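Long-range contacts in aerolysin-like protein (Bombina maxima, PDB 6LH8), which belongs to the aerolysin-like pore-forming proteins and probably takes part in, or regulates, membrane pore formation linked to endolysosomes in this toad: residues W9-E14 with S123-I128; N51-R56 with T136-C141; E59-T64 with I128-I133; G63-L68 with T82-S87; E119-A124 with I140-S145. All blocks are in the same frame, centred on the assembly; numbering follows the deposited sequence.

Contact 1: residues W9-E14 with S123-I128; sequences WDKEIE and SAPVEI
I13 and S123 join their backbones by two hydrogen bonds of unequal quality. I13 N donates to S123 O at 2.8 Å, nearly straight at 169° and close to the line of the carbonyl. The return bond, S123 N to I13 O, is longer at 3.2 Å and more bent, although its donor lies in the plane of the I13 carbonyl. This antiparallel hydrogen-bonded pair ties strand 4-28, an outermost strand of the sheet within this chain, to strand 110-130. E12 adds a softer touch, its CA standing 3.2 Å from S123 O in a C-H...O contact.

On the N-terminal side of E12 the chain leaves the ladder. A short 3-10 segment at W9-D10, closed by E12 N bonding to W9 O, interrupts the strand before P125 finds its next backbone partner in L8. The CG of E12, anti to its own N (chi1 177°), lies 3.6 Å from S123 O, while the carboxylate goes on to a salt bridge with K71. A124 CB points into the bend and is met obliquely by the indole, 4.2 Å from W9 CE3. K11 lays its CB against P125 CD at 3.6 Å, and a bend at chi2 (-65°) then carries its amine away from the strand. On the same side as K11 and P125, I13 CB rests 3.6 Å from S123 OG.

The chemistry is that of a surface seam: two main-chain bonds set the register, aliphatic stems pack along the interruption, E12 pairs its charge with K71, and the K11 amine is directed away.

Contact 2: residues N51-R56 with T136-C141; sequences NITLPR and TATYIC
A137 presents its methyl group to both I52 and L54 at the apolar centre of this contact. Its CB stands 4.0 Å from L54 CG and is pressed close to the backbone, 3.2 Å from T53 O. I52 reaches the same methyl by its longer branch: CG1 is anti to the backbone N (chi1 -162°), and chi2 turns CD1 back over the neighbouring strand, 4.2 Å from Y139 CB. V126 of strand 110-130 shares this face and L68 of strand 65-68 packs onto it, both touching I52 and Y139; the Y139 hydroxyl is engaged by H50. L54, where strand 41-53 has already ended, also leans on V60 and Y85.

The sheet's opposite face carries N51, T53, T138 and I140. Here T53 CG2 meets I140 CD1 at 3.9 Å, the two side chains crossing at about a right angle. Two antiparallel hydrogen-bonded pairs, N51 with I140 and T53 with T138, flank the non-hydrogen-bonded pair of I52 and Y139.

At the polar edge two carbonyls are each gripped twice. T138 O receives T53 N at 2.9 Å and also T53 OG1 at 3.0 Å; a chi1 of 58° swings the hydroxyl over to it. I140 O takes N51 N in its carbonyl plane, and N51 ND2 from well above that plane at 3.2 Å. The N51 amide is held at both ends, ND2 also reaching Q142 and OD1 reaching S90. Doubling the donors in this way lets side chains reinforce the ladder toward the end of strand 41-53, where the backbone pairing stops.

Contact 3: residues E59-T64 with I128-I133; sequences EVPIGT and ISVGDI
I133 meets the E59-P61 loop with both of its branches. With CG1 anti to the carbonyl carbon (chi1 -65°) and the chain extended beyond, CD1 reaches E59 O at 3.6 Å and also approaches P61 CD. CG2, on the other branch, packs 3.8 Å from E59 CB. V130 takes the less common valine rotamer, chi1 47°, which holds CG1 between its own N and carbonyl carbon and aims it at P61 CD, 3.8 Å away. V60 contributes more loosely, its CG2 lying 4.3 Å from I133 CG2 and close to I128 CG2 as well.

V130 and I133 are also the end residues of a type II' turn that closes the hairpin of strands 110-130 and 133-154, with G131 and D132 at its corners. Their backbones exchange two hydrogen bonds, each N donating to the other residue's O. The opposing loop contains a type II turn from P61 to T64.

P61 O accepts from T64 N and also, at 2.7 Å, from T64 OG1. That second bond probably helps hold the threonine, whose CG2 comes loosely, 4.5 Å, to V130 CB. No hydrogen bond links loop and hairpin tip.

Contact 4: residues G63-L68 with T82-S87; sequences GTEIQL and TFTYGS
L68 and F83 meet on the buried face of this pairing, where L68 CG sits at the ring's edge, in its plane, 4.0 Å from F83 CE2. L68 CG lies between its own N and carbonyl carbon (chi1 61°), which brings it to the ring. Next along, I66 CB faces F83 CB, and I66 CD1 touches the CB of Y85. I52 of strand 41-53 touches both L68 and F83 on this face, and V5 meets I66 and L68.

The motif is a two-stranded antiparallel ribbon, 65-68 with 81-84, laid on the larger five-stranded sheet. I66 and F83 form a hydrogen-bonded pair, with I66 N to F83 O at 2.8 Å. The pairing carries on past the strand ends, since Y85 N donates to T64 O and G63 N to Y85 O, the latter also at 2.8 Å.

The outer face, bearing E65, Q67, T82 and T84, is looser and wetter. E65 extends its chain past T84, its CG 3.8 Å from T84 OG1, and a water links their polar ends. That water donates to E65 OE2 at 2.9 Å and also bonds T84 OG1. Q67 lies alongside T82, pointing the same way, with its CG 3.3 Å from T82 OG1.

Contact 5: residues E119-A124 with I140-S145; sequences ENITSA and ICQSQS
N120 and S143, like T122 and C141, exchange pairs of backbone hydrogen bonds, the straightest being C141 N to T122 O at 2.8 Å and 176°. This is the middle of the beta hairpin formed by strands 110-130 and 133-154, running antiparallel with an axis angle of 165°. Between the paired residues CA-H groups close on carbonyls, I121 CA coming within 3.2 Å of C141 O.

One face carries E119, I121, Q142 and Q144. I121 lies beside two neighbours that point the same way: its CG1 rests 3.7 Å from Q142 CG, and its CG2 touches I140 CG2. The bend at chi2 of Q142 separates this aliphatic contact from the amide, whose OE1 goes to N51 on the next strand. E119 and Q144 also run in step, carboxylate and amide planes 26° apart, with E119 OE2 3.6 Å from Q144 NE2; E119 OE2 makes its salt bridge with R117, and Q144 OE1 accepts from T47 N.

On the other face T122 OG1 leans over the cysteine, 3.5 Å from C141 CB. A water sits among these side chains: it donates to C141 O, bonds T122 OG1, and is held most closely by S143 OG, at 2.8 Å.

Contacts 1, 2 and 5 are strand pairings of one antiparallel sheet, contact 3 sets a loop against its hairpin tip, and contact 4 is the ribbon packed on it. Contacts 1 and 2, with centres about 9 Å apart, flank the hairpin of strands 110-130 and 133-154, bridged by a probable hydrogen bond from A137 N to V126 O, 2.7 Å. Contact 5 continues that hairpin toward the middle of the chain, its centre about 26 Å from that of contact 3. Contact 4 seats F83 CG 3.6 Å from I52 CG2 of contact 2, and it also lends Y85 to contact 3. No ligand or catalytic centre is involved; the packing is structural.

Contact 1: residues W9-E14 with S123-I128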
# COMPACT_ATOMS: atom_id res chain seq x y z
N TRP A 9 16.49 -4.66 -5.92
CA TRP A 9 15.14 -5.20 -6.10
C TRP A 9 15.16 -6.69 -6.39
O TRP A 9 14.20 -7.40 -6.06
CB TRP A 9 14.45 -4.45 -7.24
CG TRP A 9 14.16 -3.01 -6.97
CD1 TRP A 9 14.64 -1.94 -7.68
CD2 TRP A 9 13.32 -2.47 -5.95
NE1 TRP A 9 14.15 -0.76 -7.15
CE2 TRP A 9 13.33 -1.06 -6.09
CE3 TRP A 9 12.56 -3.03 -4.92
CZ2 TRP A 9 12.61 -0.22 -5.24
CZ3 TRP A 9 11.84 -2.19 -4.08
CH2 TRP A 9 11.87 -0.80 -4.25
N ASP A 10 16.24 -7.21 -6.99
CA ASP A 10 16.26 -8.65 -7.23
C ASP A 10 16.41 -9.45 -5.95
O ASP A 10 16.23 -10.68 -5.98
CB ASP A 10 17.37 -9.04 -8.22
CG ASP A 10 18.77 -8.82 -7.68
OD1 ASP A 10 18.99 -7.82 -6.96
OD2 ASP A 10 19.66 -9.62 -8.00
N LYS A 11 16.72 -8.80 -4.83
CA LYS A 11 16.81 -9.45 -3.53
C LYS A 11 15.56 -9.23 -2.68
O LYS A 11 15.60 -9.49 -1.47
CB LYS A 11 18.04 -8.94 -2.77
CG LYS A 11 19.38 -9.36 -3.39
CD LYS A 11 19.54 -10.88 -3.32
CE LYS A 11 20.88 -11.35 -3.89
NZ LYS A 11 20.88 -12.82 -4.16
N GLU A 12 14.47 -8.77 -3.29
CA GLU A 12 13.24 -8.46 -2.56
C GLU A 12 12.67 -9.69 -1.86
O GLU A 12 12.66 -10.79 -2.43
CB GLU A 12 12.20 -7.88 -3.52
CG GLU A 12 10.85 -7.60 -2.88
CD GLU A 12 9.93 -6.82 -3.79
OE1 GLU A 12 10.17 -5.61 -3.99
OE2 GLU A 12 8.96 -7.42 -4.30
N ILE A 13 12.20 -9.49 -0.64
CA ILE A 13 11.59 -10.54 0.18
C ILE A 13 10.08 -10.33 0.16
O ILE A 13 9.60 -9.20 0.33
CB ILE A 13 12.11 -10.51 1.63
CG1 ILE A 13 13.61 -10.82 1.67
CG2 ILE A 13 11.29 -11.47 2.53
CD1 ILE A 13 14.27 -10.47 3.04
N GLU A 14 9.34 -11.42 -0.05
CA GLU A 14 7.88 -11.40 0.04
C GLU A 14 7.50 -11.60 1.50
O GLU A 14 7.55 -12.72 2.02
CB GLU A 14 7.28 -12.47 -0.87
CG GLU A 14 5.77 -12.60 -0.81
CD GLU A 14 5.26 -13.75 -1.67
OE1 GLU A 14 5.97 -14.78 -1.78
OE2 GLU A 14 4.16 -13.62 -2.25
N SER A 123 10.19 -6.21 1.22
CA SER A 123 11.36 -5.53 1.75
C SER A 123 12.55 -5.83 0.84
O SER A 123 12.57 -6.86 0.17
CB SER A 123 11.65 -5.95 3.20
OG SER A 123 11.77 -7.36 3.32
N ALA A 124 13.52 -4.91 0.80
CA ALA A 124 14.67 -5.13 -0.08
C ALA A 124 15.90 -4.43 0.50
O ALA A 124 15.77 -3.47 1.25
CB ALA A 124 14.39 -4.62 -1.50
N PRO A 125 17.10 -4.93 0.18
CA PRO A 125 18.32 -4.23 0.60
C PRO A 125 18.50 -2.91 -0.15
O PRO A 125 18.11 -2.76 -1.30
CB PRO A 125 19.44 -5.21 0.24
CG PRO A 125 18.76 -6.52 -0.11
CD PRO A 125 17.40 -6.14 -0.61
N VAL A 126 19.10 -1.95 0.54
CA VAL A 126 19.40 -0.65 -0.06
C VAL A 126 20.87 -0.36 0.18
O VAL A 126 21.28 -0.16 1.33
CB VAL A 126 18.51 0.47 0.49
CG1 VAL A 126 18.78 1.75 -0.27
CG2 VAL A 126 17.02 0.10 0.38
N GLU A 127 21.66 -0.33 -0.88
CA GLU A 127 23.07 -0.01 -0.73
C GLU A 127 23.22 1.51 -0.69
O GLU A 127 22.74 2.22 -1.58
CB GLU A 127 23.89 -0.66 -1.85
CG GLU A 127 23.98 -2.18 -1.66
CD GLU A 127 24.88 -2.89 -2.65
OE1 GLU A 127 25.16 -2.31 -3.72
OE2 GLU A 127 25.30 -4.03 -2.36
N ILE A 128 23.82 2.00 0.39
CA ILE A 128 23.98 3.42 0.67
C ILE A 128 25.47 3.72 0.70
O ILE A 128 26.24 2.96 1.29
CB ILE A 128 23.35 3.80 2.02
CG1 ILE A 128 21.83 3.58 2.00
CG2 ILE A 128 23.74 5.22 2.45
CD1 ILE A 128 21.16 4.16 0.82

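Contact 2: residues N51-R56 with T136-C141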
# COMPACT_ATOMS: atom_id res chain seq x y z
N ASN A 51 9.19 2.62 4.16
CA ASN A 51 10.04 2.75 5.34
C ASN A 51 11.48 2.43 4.98
O ASN A 51 11.75 1.62 4.10
CB ASN A 51 9.58 1.80 6.45
CG ASN A 51 8.09 1.85 6.65
OD1 ASN A 51 7.62 2.59 7.50
ND2 ASN A 51 7.33 1.07 5.84
N ILE A 52 12.41 3.07 5.69
CA ILE A 52 13.83 2.74 5.59
C ILE A 52 14.32 2.43 6.99
O ILE A 52 13.94 3.09 7.96
CB ILE A 52 14.65 3.86 4.91
CG1 ILE A 52 16.00 3.32 4.43
CG2 ILE A 52 14.84 5.09 5.80
CD1 ILE A 52 15.88 2.47 3.16
N THR A 53 15.08 1.34 7.12
CA THR A 53 15.59 0.88 8.40
C THR A 53 17.10 0.68 8.27
O THR A 53 17.57 0.27 7.22
CB THR A 53 14.93 -0.43 8.86
OG1 THR A 53 15.13 -1.47 7.89
CG2 THR A 53 13.42 -0.25 9.07
N LEU A 54 17.84 1.03 9.32
CA LEU A 54 19.29 0.88 9.29
C LEU A 54 19.76 0.01 10.44
O LEU A 54 19.07 -0.06 11.47
CB LEU A 54 20.01 2.23 9.37
CG LEU A 54 20.19 2.98 8.05
CD1 LEU A 54 18.86 3.63 7.63
CD2 LEU A 54 21.33 4.02 8.10
N PRO A 55 20.89 -0.67 10.32
CA PRO A 55 21.46 -1.39 11.46
C PRO A 55 21.61 -0.45 12.66
O PRO A 55 21.87 0.74 12.52
CB PRO A 55 22.81 -1.88 10.95
CG PRO A 55 22.60 -2.04 9.47
CD PRO A 55 21.73 -0.84 9.10
N ARG A 56 21.42 -1.03 13.85
CA ARG A 56 21.46 -0.23 15.07
C ARG A 56 22.79 0.49 15.21
O ARG A 56 22.82 1.67 15.59
CB ARG A 56 21.19 -1.13 16.27
CG ARG A 56 21.21 -0.41 17.62
CD ARG A 56 20.53 -1.25 18.70
NE ARG A 56 20.14 -0.43 19.84
CZ ARG A 56 20.00 -0.89 21.08
NH1 ARG A 56 20.20 -2.17 21.34
NH2 ARG A 56 19.65 -0.06 22.06
N THR A 136 24.35 -1.18 4.09
CA THR A 136 23.21 -1.79 3.42
C THR A 136 22.02 -1.64 4.35
O THR A 136 21.93 -2.32 5.38
CB THR A 136 23.48 -3.25 3.06
OG1 THR A 136 24.66 -3.32 2.25
CG2 THR A 136 22.29 -3.82 2.30
N ALA A 137 21.13 -0.70 4.02
CA ALA A 137 19.90 -0.50 4.77
C ALA A 137 18.84 -1.48 4.26
O ALA A 137 19.09 -2.28 3.35
CB ALA A 137 19.44 0.95 4.66
N THR A 138 17.65 -1.43 4.85
CA THR A 138 16.53 -2.26 4.40
C THR A 138 15.31 -1.39 4.17
O THR A 138 14.89 -0.64 5.06
CB THR A 138 16.20 -3.36 5.42
OG1 THR A 138 17.34 -4.20 5.60
CG2 THR A 138 15.04 -4.21 4.91
N TYR A 139 14.74 -1.49 2.98
CA TYR A 139 13.53 -0.78 2.59
C TYR A 139 12.34 -1.71 2.80
O TYR A 139 12.43 -2.90 2.52
CB TYR A 139 13.61 -0.35 1.12
CG TYR A 139 12.27 -0.01 0.50
CD1 TYR A 139 11.66 1.23 0.74
CD2 TYR A 139 11.60 -0.92 -0.32
CE1 TYR A 139 10.41 1.54 0.17
CE2 TYR A 139 10.36 -0.62 -0.89
CZ TYR A 139 9.78 0.61 -0.64
OH TYR A 139 8.55 0.91 -1.21
N ILE A 140 11.25 -1.16 3.33
CA ILE A 140 10.03 -1.92 3.59
C ILE A 140 8.86 -1.17 2.95
O ILE A 140 8.71 0.04 3.14
CB ILE A 140 9.77 -2.11 5.10
CG1 ILE A 140 10.96 -2.80 5.79
CG2 ILE A 140 8.49 -2.91 5.32
CD1 ILE A 140 10.93 -2.67 7.32
N CYS A 141 8.04 -1.91 2.20
CA CYS A 141 6.85 -1.39 1.55
C CYS A 141 5.63 -2.12 2.10
O CYS A 141 5.54 -3.34 2.01
CB CYS A 141 6.91 -1.60 0.03
SG CYS A 141 5.50 -0.83 -0.81

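Contact 3: residues E59-T64 with I128-I133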
# COMPACT_ATOMS: atom_id res chain seq x y z
N GLU A 59 27.30 3.45 10.80
CA GLU A 59 28.18 4.60 10.67
C GLU A 59 27.54 5.73 9.87
O GLU A 59 28.11 6.83 9.81
CB GLU A 59 29.49 4.20 9.98
CG GLU A 59 30.35 3.24 10.76
CD GLU A 59 31.13 3.93 11.84
OE1 GLU A 59 31.24 3.38 12.95
OE2 GLU A 59 31.64 5.04 11.56
N VAL A 60 26.40 5.48 9.23
CA VAL A 60 25.75 6.53 8.44
C VAL A 60 25.44 7.71 9.36
O VAL A 60 24.84 7.52 10.43
CB VAL A 60 24.47 5.98 7.78
CG1 VAL A 60 23.64 7.10 7.19
CG2 VAL A 60 24.84 4.94 6.72
N PRO A 61 25.88 8.93 9.02
CA PRO A 61 25.66 10.06 9.92
C PRO A 61 24.19 10.41 10.05
O PRO A 61 23.43 10.37 9.08
CB PRO A 61 26.43 11.20 9.24
CG PRO A 61 27.40 10.53 8.32
CD PRO A 61 26.71 9.28 7.86
N ILE A 62 23.78 10.75 11.27
CA ILE A 62 22.43 11.27 11.46
C ILE A 62 22.26 12.54 10.63
O ILE A 62 23.15 13.40 10.57
CB ILE A 62 22.17 11.51 12.96
CG1 ILE A 62 22.03 10.16 13.66
CG2 ILE A 62 20.91 12.35 13.15
CD1 ILE A 62 21.64 10.26 15.12
N GLY A 63 21.12 12.64 9.95
CA GLY A 63 20.84 13.72 9.03
C GLY A 63 21.09 13.39 7.57
O GLY A 63 20.71 14.18 6.70
N THR A 64 21.73 12.25 7.28
CA THR A 64 21.97 11.85 5.90
C THR A 64 20.66 11.68 5.15
O THR A 64 19.72 11.05 5.65
CB THR A 64 22.75 10.53 5.86
OG1 THR A 64 24.02 10.70 6.49
CG2 THR A 64 22.98 10.07 4.42
N ILE A 128 23.82 2.00 0.39
CA ILE A 128 23.98 3.42 0.67
C ILE A 128 25.47 3.72 0.70
O ILE A 128 26.24 2.96 1.29
CB ILE A 128 23.35 3.80 2.02
CG1 ILE A 128 21.83 3.58 2.00
CG2 ILE A 128 23.74 5.22 2.45
CD1 ILE A 128 21.16 4.16 0.82
N SER A 129 25.88 4.81 0.08
CA SER A 129 27.24 5.30 0.30
C SER A 129 27.18 6.80 0.53
O SER A 129 26.48 7.52 -0.20
CB SER A 129 28.16 4.95 -0.87
OG SER A 129 27.90 5.79 -1.97
N VAL A 130 27.87 7.26 1.56
CA VAL A 130 28.02 8.68 1.85
C VAL A 130 29.50 8.90 2.12
O VAL A 130 30.04 8.42 3.13
CB VAL A 130 27.14 9.14 3.03
CG1 VAL A 130 27.25 8.19 4.22
CG2 VAL A 130 27.50 10.55 3.46
N GLY A 131 30.17 9.59 1.21
CA GLY A 131 31.63 9.67 1.33
C GLY A 131 32.21 8.28 1.25
O GLY A 131 31.89 7.50 0.35
N ASP A 132 33.07 7.93 2.20
CA ASP A 132 33.64 6.60 2.21
C ASP A 132 32.86 5.63 3.08
O ASP A 132 33.29 4.49 3.26
CB ASP A 132 35.10 6.66 2.67
CG ASP A 132 35.24 7.29 4.04
OD1 ASP A 132 34.31 8.01 4.47
OD2 ASP A 132 36.29 7.08 4.66
N ILE A 133 31.72 6.05 3.63
CA ILE A 133 30.91 5.19 4.47
C ILE A 133 29.97 4.39 3.58
O ILE A 133 29.29 4.95 2.71
CB ILE A 133 30.13 6.02 5.50
CG1 ILE A 133 31.11 6.69 6.47
CG2 ILE A 133 29.16 5.15 6.28
CD1 ILE A 133 30.49 7.79 7.32

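Contact 4: residues G63-L68 with T82-S87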
# COMPACT_ATOMS: atom_id res chain seq x y z
N GLY A 63 21.12 12.64 9.95
CA GLY A 63 20.84 13.72 9.03
C GLY A 63 21.09 13.39 7.57
O GLY A 63 20.71 14.18 6.70
N THR A 64 21.73 12.25 7.28
CA THR A 64 21.97 11.85 5.90
C THR A 64 20.66 11.68 5.15
O THR A 64 19.72 11.05 5.65
CB THR A 64 22.75 10.53 5.86
OG1 THR A 64 24.02 10.70 6.49
CG2 THR A 64 22.98 10.07 4.42
N GLU A 65 20.58 12.25 3.95
CA GLU A 65 19.37 12.14 3.15
C GLU A 65 19.49 10.94 2.22
O GLU A 65 20.55 10.70 1.63
CB GLU A 65 19.12 13.42 2.35
CG GLU A 65 18.65 14.58 3.23
CD GLU A 65 18.02 15.72 2.43
OE1 GLU A 65 18.11 15.70 1.19
OE2 GLU A 65 17.44 16.64 3.05
N ILE A 66 18.40 10.18 2.10
CA ILE A 66 18.38 8.93 1.35
C ILE A 66 17.17 9.00 0.43
O ILE A 66 16.03 8.85 0.88
CB ILE A 66 18.30 7.71 2.27
CG1 ILE A 66 19.49 7.67 3.23
CG2 ILE A 66 18.19 6.42 1.46
CD1 ILE A 66 19.23 6.87 4.51
N GLN A 67 17.42 9.23 -0.85
CA GLN A 67 16.38 9.31 -1.87
C GLN A 67 16.25 7.98 -2.59
O GLN A 67 17.24 7.46 -3.11
CB GLN A 67 16.68 10.41 -2.89
CG GLN A 67 16.43 11.80 -2.40
CD GLN A 67 16.39 12.81 -3.53
OE1 GLN A 67 16.19 14.00 -3.30
NE2 GLN A 67 16.58 12.34 -4.76
N LEU A 68 15.04 7.44 -2.66
CA LEU A 68 14.83 6.25 -3.48
C LEU A 68 13.49 6.32 -4.18
O LEU A 68 12.60 7.09 -3.80
CB LEU A 68 14.96 4.95 -2.67
CG LEU A 68 14.06 4.58 -1.49
CD1 LEU A 68 12.72 4.03 -1.96
CD2 LEU A 68 14.79 3.52 -0.66
N THR A 82 12.22 11.06 -0.19
CA THR A 82 13.42 11.46 0.53
C THR A 82 13.25 11.12 2.01
O THR A 82 12.44 11.73 2.70
CB THR A 82 13.71 12.95 0.35
OG1 THR A 82 13.83 13.24 -1.04
CG2 THR A 82 15.01 13.33 1.06
N PHE A 83 14.01 10.14 2.48
CA PHE A 83 14.13 9.89 3.91
C PHE A 83 15.31 10.69 4.46
O PHE A 83 16.24 11.04 3.74
CB PHE A 83 14.35 8.40 4.19
CG PHE A 83 13.28 7.49 3.61
CD1 PHE A 83 12.06 7.36 4.24
CD2 PHE A 83 13.53 6.75 2.47
CE1 PHE A 83 11.08 6.51 3.73
CE2 PHE A 83 12.55 5.89 1.93
CZ PHE A 83 11.32 5.77 2.57
N THR A 84 15.27 10.97 5.75
CA THR A 84 16.40 11.57 6.45
C THR A 84 16.71 10.67 7.64
O THR A 84 15.86 10.49 8.52
CB THR A 84 16.09 13.00 6.91
OG1 THR A 84 15.88 13.82 5.76
CG2 THR A 84 17.25 13.58 7.72
N TYR A 85 17.89 10.05 7.63
CA TYR A 85 18.23 9.14 8.71
C TYR A 85 18.24 9.88 10.05
O TYR A 85 18.85 10.94 10.19
CB TYR A 85 19.59 8.48 8.46
CG TYR A 85 20.06 7.65 9.64
CD1 TYR A 85 19.22 6.69 10.22
CD2 TYR A 85 21.32 7.84 10.20
CE1 TYR A 85 19.63 5.96 11.31
CE2 TYR A 85 21.74 7.10 11.30
CZ TYR A 85 20.88 6.16 11.85
OH TYR A 85 21.24 5.41 12.94
N GLY A 86 17.51 9.32 11.03
CA GLY A 86 17.40 9.89 12.35
C GLY A 86 16.22 10.82 12.57
O GLY A 86 16.02 11.27 13.71
N SER A 87 15.42 11.12 11.54
CA SER A 87 14.27 12.00 11.75
C SER A 87 13.08 11.79 10.81
O SER A 87 11.95 12.11 11.20
CB SER A 87 14.70 13.47 11.68
OG SER A 87 15.26 13.82 10.44
O HOH W 1 16.87 16.39 5.93

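Contact 5: residues E119-A124 with I140-S145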
# COMPACT_ATOMS: atom_id res chain seq x y z
N GLU A 119 -3.25 -6.95 0.43
CA GLU A 119 -2.36 -6.19 1.30
C GLU A 119 -1.05 -6.96 1.35
O GLU A 119 -1.05 -8.17 1.59
CB GLU A 119 -2.98 -5.97 2.69
CG GLU A 119 -4.31 -5.20 2.62
CD GLU A 119 -4.76 -4.65 3.96
OE1 GLU A 119 -4.14 -5.01 4.98
OE2 GLU A 119 -5.76 -3.90 3.99
N ASN A 120 0.05 -6.27 1.08
CA ASN A 120 1.33 -6.94 0.91
C ASN A 120 2.43 -6.19 1.64
O ASN A 120 2.46 -4.96 1.61
CB ASN A 120 1.73 -7.05 -0.57
CG ASN A 120 0.81 -7.95 -1.37
OD1 ASN A 120 1.06 -9.15 -1.51
ND2 ASN A 120 -0.24 -7.36 -1.93
N ILE A 121 3.34 -6.92 2.26
CA ILE A 121 4.59 -6.34 2.77
C ILE A 121 5.74 -6.93 1.97
O ILE A 121 5.84 -8.15 1.82
CB ILE A 121 4.77 -6.58 4.28
CG1 ILE A 121 3.62 -5.94 5.07
CG2 ILE A 121 6.08 -5.99 4.76
CD1 ILE A 121 3.57 -6.36 6.52
N THR A 122 6.60 -6.06 1.45
CA THR A 122 7.82 -6.49 0.78
C THR A 122 8.98 -5.68 1.34
O THR A 122 8.78 -4.60 1.91
CB THR A 122 7.75 -6.31 -0.74
OG1 THR A 122 7.46 -4.93 -1.05
CG2 THR A 122 6.67 -7.21 -1.33
N SER A 123 10.19 -6.21 1.22
CA SER A 123 11.36 -5.53 1.75
C SER A 123 12.55 -5.83 0.84
O SER A 123 12.57 -6.86 0.17
CB SER A 123 11.65 -5.95 3.20
OG SER A 123 11.77 -7.36 3.32
N ALA A 124 13.52 -4.91 0.80
CA ALA A 124 14.67 -5.13 -0.08
C ALA A 124 15.90 -4.43 0.50
O ALA A 124 15.77 -3.47 1.25
CB ALA A 124 14.39 -4.62 -1.50
N ILE A 140 11.25 -1.16 3.33
CA ILE A 140 10.03 -1.92 3.59
C ILE A 140 8.86 -1.17 2.95
O ILE A 140 8.71 0.04 3.14
CB ILE A 140 9.77 -2.11 5.10
CG1 ILE A 140 10.96 -2.80 5.79
CG2 ILE A 140 8.49 -2.91 5.32
CD1 ILE A 140 10.93 -2.67 7.32
N CYS A 141 8.04 -1.91 2.20
CA CYS A 141 6.85 -1.39 1.55
C CYS A 141 5.63 -2.12 2.10
O CYS A 141 5.54 -3.34 2.01
CB CYS A 141 6.91 -1.60 0.03
SG CYS A 141 5.50 -0.83 -0.81
N GLN A 142 4.70 -1.38 2.70
CA GLN A 142 3.42 -1.93 3.15
C GLN A 142 2.36 -1.37 2.22
O GLN A 142 1.99 -0.20 2.34
CB GLN A 142 3.13 -1.55 4.60
CG GLN A 142 3.99 -2.30 5.59
CD GLN A 142 4.65 -1.40 6.60
OE1 GLN A 142 4.62 -0.17 6.49
NE2 GLN A 142 5.28 -2.02 7.60
N SER A 143 1.88 -2.20 1.29
CA SER A 143 0.99 -1.72 0.23
C SER A 143 -0.41 -2.31 0.34
O SER A 143 -0.61 -3.42 0.85
CB SER A 143 1.56 -2.01 -1.17
OG SER A 143 2.00 -3.35 -1.28
N GLN A 144 -1.37 -1.54 -0.16
CA GLN A 144 -2.76 -1.95 -0.30
C GLN A 144 -3.17 -1.78 -1.75
O GLN A 144 -2.86 -0.76 -2.37
CB GLN A 144 -3.69 -1.11 0.59
CG GLN A 144 -3.31 -1.04 2.07
CD GLN A 144 -4.27 -0.18 2.87
OE1 GLN A 144 -4.84 0.77 2.34
NE2 GLN A 144 -4.47 -0.52 4.14
N SER A 145 -3.86 -2.78 -2.30
CA SER A 145 -4.38 -2.70 -3.65
C SER A 145 -5.73 -1.98 -3.67
O SER A 145 -6.31 -1.65 -2.64
CB SER A 145 -4.55 -4.10 -4.23
OG SER A 145 -5.75 -4.69 -3.75
O HOH W 2 4.55 -4.37 -0.86